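Long-range contacts in histidine-containing Phosphotransfer Protein type 1, MtHPt1 (Medicago truncatula, PDB 3US6), which probably relays phosphoryl groups from cytokinin-sensing histidine kinases to response regulators in the plant cytokinin pathway: residues A[47-52]-A[79-84]; A[22-27]-A[89-94]. All blocks are in the same frame, centred on the assembly; numbering follows the deposited sequence. Where two conformers were deposited one is given.

Contact 1: residues A[47-52]-A[79-84]; sequences SLFFDD and HQFKGS
D52 and Q80 both send CG away from their own backbone N (chi1 -176° and 175°), and with Q80 extended beyond CG its amide spans the gap to the carboxylate. There NE2 donates a weak hydrogen bond of 3.3 Å to D52 OD2, amide and carboxylate nearly coplanar. A short acid on one helix and a longer amide on the other suit the 11.1 Å between the segment axes. The same OD2 takes a second bond from water 1, at 2.5 Å, and that water lies 2.6 Å from S84 OG, bridging the helices where OD2 and OG, 4.4 Å apart, are too distant to hydrogen-bond directly. D52 OD1 faces R55, a long, weak ion pair.

The segments belong to helices 41-64 and 71-88, neighbours in the antiparallel helical bundle of the histidine phosphotransfer (HPt) domain; H79, predicted to carry the phosphoryl group, lies on the second helix.

Beside the polar bridge, toward the buried interior, F49 and F81 cross at about a right angle, with F49 CZ 3.9 Å from F81 CE1. Phenylalanine suits both places, being apolar and long enough to reach across the helix interface. S84 OG comes to the edge of the F49 ring, 3.7 Å from CE1; a side chain this small fits where the backbones draw near, the CA atoms of F49 and S84 being 6.8 Å apart. F81 reaches V119 and Y123 of helix 109-142.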
loop_
_atom_site.group_PDB
_atom_site.type_symbol
_atom_site.label_atom_id
_atom_site.label_comp_id
_atom_site.label_asym_id
_atom_site.label_seq_id
_atom_site.Cartn_x
_atom_site.Cartn_y
_atom_site.Cartn_z
ATOM N N SER A 47 1.200 -4.361 8.410
ATOM C CA SER A 47 -0.015 -4.592 9.208
ATOM C C SER A 47 -0.581 -3.338 9.796
ATOM O O SER A 47 -1.799 -3.110 9.752
ATOM C CB SER A 47 0.233 -5.604 10.306
ATOM O OG SER A 47 0.294 -6.866 9.717
ATOM N N LEU A 48 0.293 -2.470 10.323
ATOM C CA LEU A 48 -0.190 -1.209 10.853
ATOM C C LEU A 48 -0.860 -0.349 9.752
ATOM O O LEU A 48 -1.850 0.313 9.999
ATOM C CB LEU A 48 0.966 -0.391 11.476
ATOM C CG LEU A 48 1.527 -0.898 12.772
ATOM C CD1 LEU A 48 2.868 -0.191 12.984
ATOM C CD2 LEU A 48 0.519 -0.605 13.920
ATOM N N PHE A 49 -0.230 -0.310 8.586
ATOM C CA PHE A 49 -0.758 0.383 7.416
ATOM C C PHE A 49 -2.137 -0.197 7.056
ATOM O O PHE A 49 -3.061 0.604 6.790
ATOM C CB PHE A 49 0.223 0.246 6.261
ATOM C CG PHE A 49 -0.285 0.784 4.948
ATOM C CD1 PHE A 49 -0.429 2.152 4.794
ATOM C CD2 PHE A 49 -0.590 -0.038 3.901
ATOM C CE1 PHE A 49 -0.895 2.684 3.596
ATOM C CE2 PHE A 49 -1.088 0.503 2.719
ATOM C CZ PHE A 49 -1.166 1.870 2.563
ATOM N N PHE A 50 -2.302 -1.506 7.004
ATOM C CA PHE A 50 -3.610 -2.047 6.605
ATOM C C PHE A 50 -4.692 -1.611 7.597
ATOM O O PHE A 50 -5.788 -1.134 7.191
ATOM C CB PHE A 50 -3.582 -3.557 6.533
ATOM C CG PHE A 50 -2.725 -4.125 5.487
ATOM C CD1 PHE A 50 -2.313 -3.392 4.413
ATOM C CD2 PHE A 50 -2.317 -5.447 5.583
ATOM C CE1 PHE A 50 -1.489 -3.939 3.438
ATOM C CE2 PHE A 50 -1.561 -6.045 4.563
ATOM C CZ PHE A 50 -1.141 -5.283 3.498
ATOM N N ASP A 51 -4.376 -1.705 8.878
ATOM C CA ASP A 51 -5.378 -1.274 9.898
ATOM C C ASP A 51 -5.782 0.226 9.775
ATOM O O ASP A 51 -7.020 0.559 9.753
ATOM C CB ASP A 51 -4.817 -1.565 11.301
ATOM C CG ASP A 51 -4.607 -3.059 11.560
ATOM O OD1 ASP A 51 -4.999 -3.878 10.710
ATOM O OD2 ASP A 51 -4.066 -3.418 12.625
ATOM N N ASP A 52 -4.808 1.136 9.625
ATOM C CA ASP A 52 -5.123 2.579 9.463
ATOM C C ASP A 52 -5.815 2.881 8.139
ATOM O O ASP A 52 -6.815 3.601 8.119
ATOM C CB ASP A 52 -3.886 3.447 9.586
ATOM C CG ASP A 52 -4.246 4.965 9.515
ATOM O OD1 ASP A 52 -5.046 5.410 10.375
ATOM O OD2 ASP A 52 -3.823 5.648 8.526
ATOM N N HIS A 79 -4.616 13.258 2.557
ATOM C CA HIS A 79 -3.224 13.660 2.767
ATOM C C HIS A 79 -2.530 12.705 3.764
ATOM O O HIS A 79 -1.408 12.261 3.581
ATOM C CB HIS A 79 -3.143 15.091 3.258
ATOM C CG HIS A 79 -1.742 15.592 3.400
ATOM N ND1 HIS A 79 -1.216 16.005 4.600
ATOM C CD2 HIS A 79 -0.750 15.720 2.486
ATOM C CE1 HIS A 79 0.037 16.380 4.420
ATOM N NE2 HIS A 79 0.336 16.236 3.142
ATOM N N GLN A 80 -3.251 12.348 4.822
ATOM C CA GLN A 80 -2.733 11.405 5.796
ATOM C C GLN A 80 -2.424 10.060 5.137
ATOM O O GLN A 80 -1.374 9.504 5.347
ATOM C CB GLN A 80 -3.701 11.236 6.969
ATOM C CG GLN A 80 -3.234 10.176 7.938
ATOM C CD GLN A 80 -4.190 10.019 9.096
ATOM O OE1 GLN A 80 -4.646 11.007 9.666
ATOM N NE2 GLN A 80 -4.518 8.773 9.434
ATOM N N PHE A 81 -3.350 9.583 4.293
ATOM C CA PHE A 81 -3.161 8.306 3.568
ATOM C C PHE A 81 -2.059 8.381 2.543
ATOM O O PHE A 81 -1.360 7.389 2.332
ATOM C CB PHE A 81 -4.493 8.023 2.855
ATOM C CG PHE A 81 -4.674 6.597 2.318
ATOM C CD1 PHE A 81 -3.974 5.534 2.832
ATOM C CD2 PHE A 81 -5.590 6.341 1.389
ATOM C CE1 PHE A 81 -4.202 4.246 2.314
ATOM C CE2 PHE A 81 -5.808 5.049 0.927
ATOM C CZ PHE A 81 -5.108 4.037 1.399
ATOM N N LYS A 82 -1.888 9.523 1.902
ATOM C CA LYS A 82 -0.748 9.710 1.032
ATOM C C LYS A 82 0.581 9.426 1.761
ATOM O O LYS A 82 1.464 8.725 1.239
ATOM C CB LYS A 82 -0.772 11.137 0.483
ATOM C CG LYS A 82 0.264 11.402 -0.595
ATOM C CD LYS A 82 0.239 12.882 -1.060
ATOM C CE LYS A 82 1.573 13.287 -1.684
ATOM N NZ LYS A 82 2.671 13.177 -0.670
ATOM N N GLY A 83 0.724 9.978 2.958
ATOM C CA GLY A 83 1.923 9.882 3.730
ATOM C C GLY A 83 2.205 8.474 4.194
ATOM O O GLY A 83 3.327 7.987 4.180
ATOM N N SER A 84 1.158 7.824 4.652
ATOM C CA SER A 84 1.322 6.488 5.199
ATOM C C SER A 84 1.621 5.503 4.056
ATOM O O SER A 84 2.517 4.672 4.189
ATOM C CB SER A 84 0.094 6.081 6.012
ATOM O OG SER A 84 -1.001 6.025 5.181
HETATM O O HOH W 1 -3.008 4.864 6.266
#

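Contact 2: residues A[22-27]-A[89-94]; sequences FLDGQF and GAQRVK
F22 and R92 make the stacked part of this contact: the guanidinium lies flat on the phenyl ring, planes 20° apart and centres 3.9 Å apart, a cation-pi arrangement in which F22 CZ sits over the middle of the guanidinium. A bend at chi3 (59°) folds the arginine chain over the ring, and its CD adds a CH-pi contact on the ring face. The charged end is also held by a salt bridge from NE to E122 and a hydrogen bond from NH1 to the carbonyl of E20. A leucine in place of R92 would probably leave E122 without its cationic mate and the F22 ring without its flat cover.

Backbone bonds come next. D24 N donates to G89 O at 2.9 Å, and L23 CA adds a CA-H...O contact to that same oxygen. Water 2 accepts from V93 N and donates to F22 O. These links join the start of helix 25-32 to the turn between helices 71-88 and 91-106 of the HPt bundle. G89 ends helix 71-88 with a Schellman motif; at its backbone angles a CB would be jammed against the preceding carbonyl oxygen and would also clash with F27 N, so glycine is called for.

D24 is the N-cap of helix 25-32: OD1 accepts from Q26 N at 2.8 Å, reached from above the carboxylate plane. Aspartate suits the post because its short side chain, CG between backbone N and carbonyl carbon (chi1 72°), carries OD1 back to the N-H groups of the first turn. Q91 lays its amide at about a right angle to this carboxylate.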
loop_
_atom_site.group_PDB
_atom_site.type_symbol
_atom_site.label_atom_id
_atom_site.label_comp_id
_atom_site.label_asym_id
_atom_site.label_seq_id
_atom_site.Cartn_x
_atom_site.Cartn_y
_atom_site.Cartn_z
ATOM N N PHE A 22 3.591 -0.998 -8.088
ATOM C CA PHE A 22 2.928 -1.238 -6.847
ATOM C C PHE A 22 3.796 -0.920 -5.633
ATOM O O PHE A 22 3.285 -0.482 -4.602
ATOM C CB PHE A 22 2.403 -2.636 -6.738
ATOM C CG PHE A 22 1.274 -2.883 -7.707
ATOM C CD1 PHE A 22 0.008 -2.374 -7.456
ATOM C CD2 PHE A 22 1.480 -3.556 -8.888
ATOM C CE1 PHE A 22 -1.032 -2.536 -8.407
ATOM C CE2 PHE A 22 0.454 -3.776 -9.814
ATOM C CZ PHE A 22 -0.809 -3.201 -9.569
ATOM N N LEU A 23 5.126 -1.151 -5.764
ATOM C CA LEU A 23 6.111 -0.852 -4.730
ATOM C C LEU A 23 7.216 -0.007 -5.345
ATOM O O LEU A 23 7.527 -0.136 -6.539
ATOM C CB LEU A 23 6.701 -2.103 -4.139
ATOM C CG LEU A 23 5.762 -3.033 -3.454
ATOM C CD1 LEU A 23 6.528 -4.297 -3.095
ATOM C CD2 LEU A 23 5.120 -2.411 -2.263
ATOM N N ASP A 24 7.790 0.855 -4.521
ATOM C CA ASP A 24 8.934 1.666 -4.884
ATOM C C ASP A 24 10.041 1.516 -3.871
ATOM O O ASP A 24 10.008 0.646 -2.988
ATOM C CB ASP A 24 8.559 3.145 -5.115
ATOM C CG ASP A 24 8.223 3.881 -3.848
ATOM O OD1 ASP A 24 8.518 3.385 -2.736
ATOM O OD2 ASP A 24 7.693 5.008 -3.935
ATOM N N GLY A 25 11.072 2.333 -4.011
ATOM C CA GLY A 25 12.265 2.191 -3.201
ATOM C C GLY A 25 12.018 2.362 -1.729
ATOM O O GLY A 25 12.879 1.952 -0.911
ATOM N N GLN A 26 10.892 2.927 -1.322
ATOM C CA GLN A 26 10.688 3.061 0.101
ATOM C C GLN A 26 10.379 1.670 0.692
ATOM O O GLN A 26 10.672 1.424 1.907
ATOM C CB GLN A 26 9.623 4.060 0.416
ATOM C CG GLN A 26 9.220 4.038 1.816
ATOM C CD GLN A 26 10.378 4.349 2.749
ATOM O OE1 GLN A 26 10.409 3.904 3.939
ATOM N NE2 GLN A 26 11.375 5.113 2.210
ATOM N N PHE A 27 9.872 0.733 -0.120
ATOM C CA PHE A 27 9.672 -0.613 0.416
ATOM C C PHE A 27 11.023 -1.253 0.662
ATOM O O PHE A 27 11.210 -1.953 1.659
ATOM C CB PHE A 27 8.818 -1.435 -0.518
ATOM C CG PHE A 27 8.480 -2.789 0.052
ATOM C CD1 PHE A 27 7.452 -2.881 0.985
ATOM C CD2 PHE A 27 9.142 -3.921 -0.332
ATOM C CE1 PHE A 27 7.102 -4.091 1.536
ATOM C CE2 PHE A 27 8.835 -5.132 0.211
ATOM C CZ PHE A 27 7.808 -5.214 1.180
ATOM N N GLY A 89 6.099 2.401 0.721
ATOM C CA GLY A 89 6.438 2.230 -0.696
ATOM C C GLY A 89 5.291 1.903 -1.629
ATOM O O GLY A 89 5.566 1.465 -2.731
ATOM N N ALA A 90 4.046 2.115 -1.218
ATOM C CA ALA A 90 2.863 1.798 -2.028
ATOM C C ALA A 90 2.632 2.940 -2.988
ATOM O O ALA A 90 1.752 3.783 -2.764
ATOM C CB ALA A 90 1.676 1.540 -1.148
ATOM N N GLN A 91 3.476 3.021 -4.005
ATOM C CA GLN A 91 3.513 4.224 -4.858
ATOM C C GLN A 91 2.299 4.472 -5.665
ATOM O O GLN A 91 1.913 5.629 -5.881
ATOM C CB GLN A 91 4.682 4.152 -5.733
ATOM C CG GLN A 91 4.970 5.590 -6.296
ATOM C CD GLN A 91 6.263 5.617 -7.073
ATOM O OE1 GLN A 91 6.424 4.853 -8.038
ATOM N NE2 GLN A 91 7.231 6.433 -6.597
ATOM N N ARG A 92 1.668 3.411 -6.140
ATOM C CA ARG A 92 0.404 3.638 -6.888
ATOM C C ARG A 92 -0.724 4.168 -5.967
ATOM O O ARG A 92 -1.569 4.943 -6.381
ATOM C CB ARG A 92 -0.077 2.406 -7.659
ATOM C CG ARG A 92 0.700 2.231 -8.899
ATOM C CD ARG A 92 0.624 0.875 -9.590
ATOM N NE ARG A 92 -0.710 0.549 -9.949
ATOM C CZ ARG A 92 -1.051 -0.194 -11.001
ATOM N NH1 ARG A 92 -0.120 -0.735 -11.781
ATOM N NH2 ARG A 92 -2.319 -0.447 -11.194
ATOM N N VAL A 93 -0.768 3.710 -4.719
ATOM C CA VAL A 93 -1.719 4.277 -3.770
ATOM C C VAL A 93 -1.368 5.751 -3.524
ATOM O O VAL A 93 -2.243 6.622 -3.603
ATOM C CB VAL A 93 -1.706 3.519 -2.406
ATOM C CG1 VAL A 93 -2.620 4.230 -1.403
ATOM C CG2 VAL A 93 -2.133 2.061 -2.662
ATOM N N LYS A 94 -0.098 6.038 -3.277
ATOM C CA LYS A 94 0.347 7.445 -3.086
ATOM C C LYS A 94 -0.056 8.318 -4.258
ATOM O O LYS A 94 -0.595 9.411 -4.080
ATOM C CB LYS A 94 1.851 7.467 -2.887
ATOM C CG LYS A 94 2.457 8.811 -2.640
ATOM C CD LYS A 94 3.901 8.833 -2.928
ATOM C CE LYS A 94 4.472 10.214 -2.634
ATOM N NZ LYS A 94 5.902 10.359 -3.104
HETATM O O HOH W 2 0.862 0.972 -4.551
#

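In the fold
The centres of the two contacts lie about 12 Å apart and about 8 and 7 Å from the centre of the chain. In sequence order 22-27 comes first, then 47-52, 79-84 and 89-94, so contact 2 brackets contact 1. Helices 25-32 and 41-64 follow each other, as do 71-88 and 91-106; contact 1 pairs the middle two and contact 2 brings the outer two together. They touch directly, F81 CZ lying 3.8 Å from V93 CG1, with K82 packed on K94 alongside. Contact 2 ties the N-terminal part, at the start of helix 25-32, to the turn after helix 71-88, while contact 1 joins two neighbouring helices, one bearing H79, the predicted phosphorylation site.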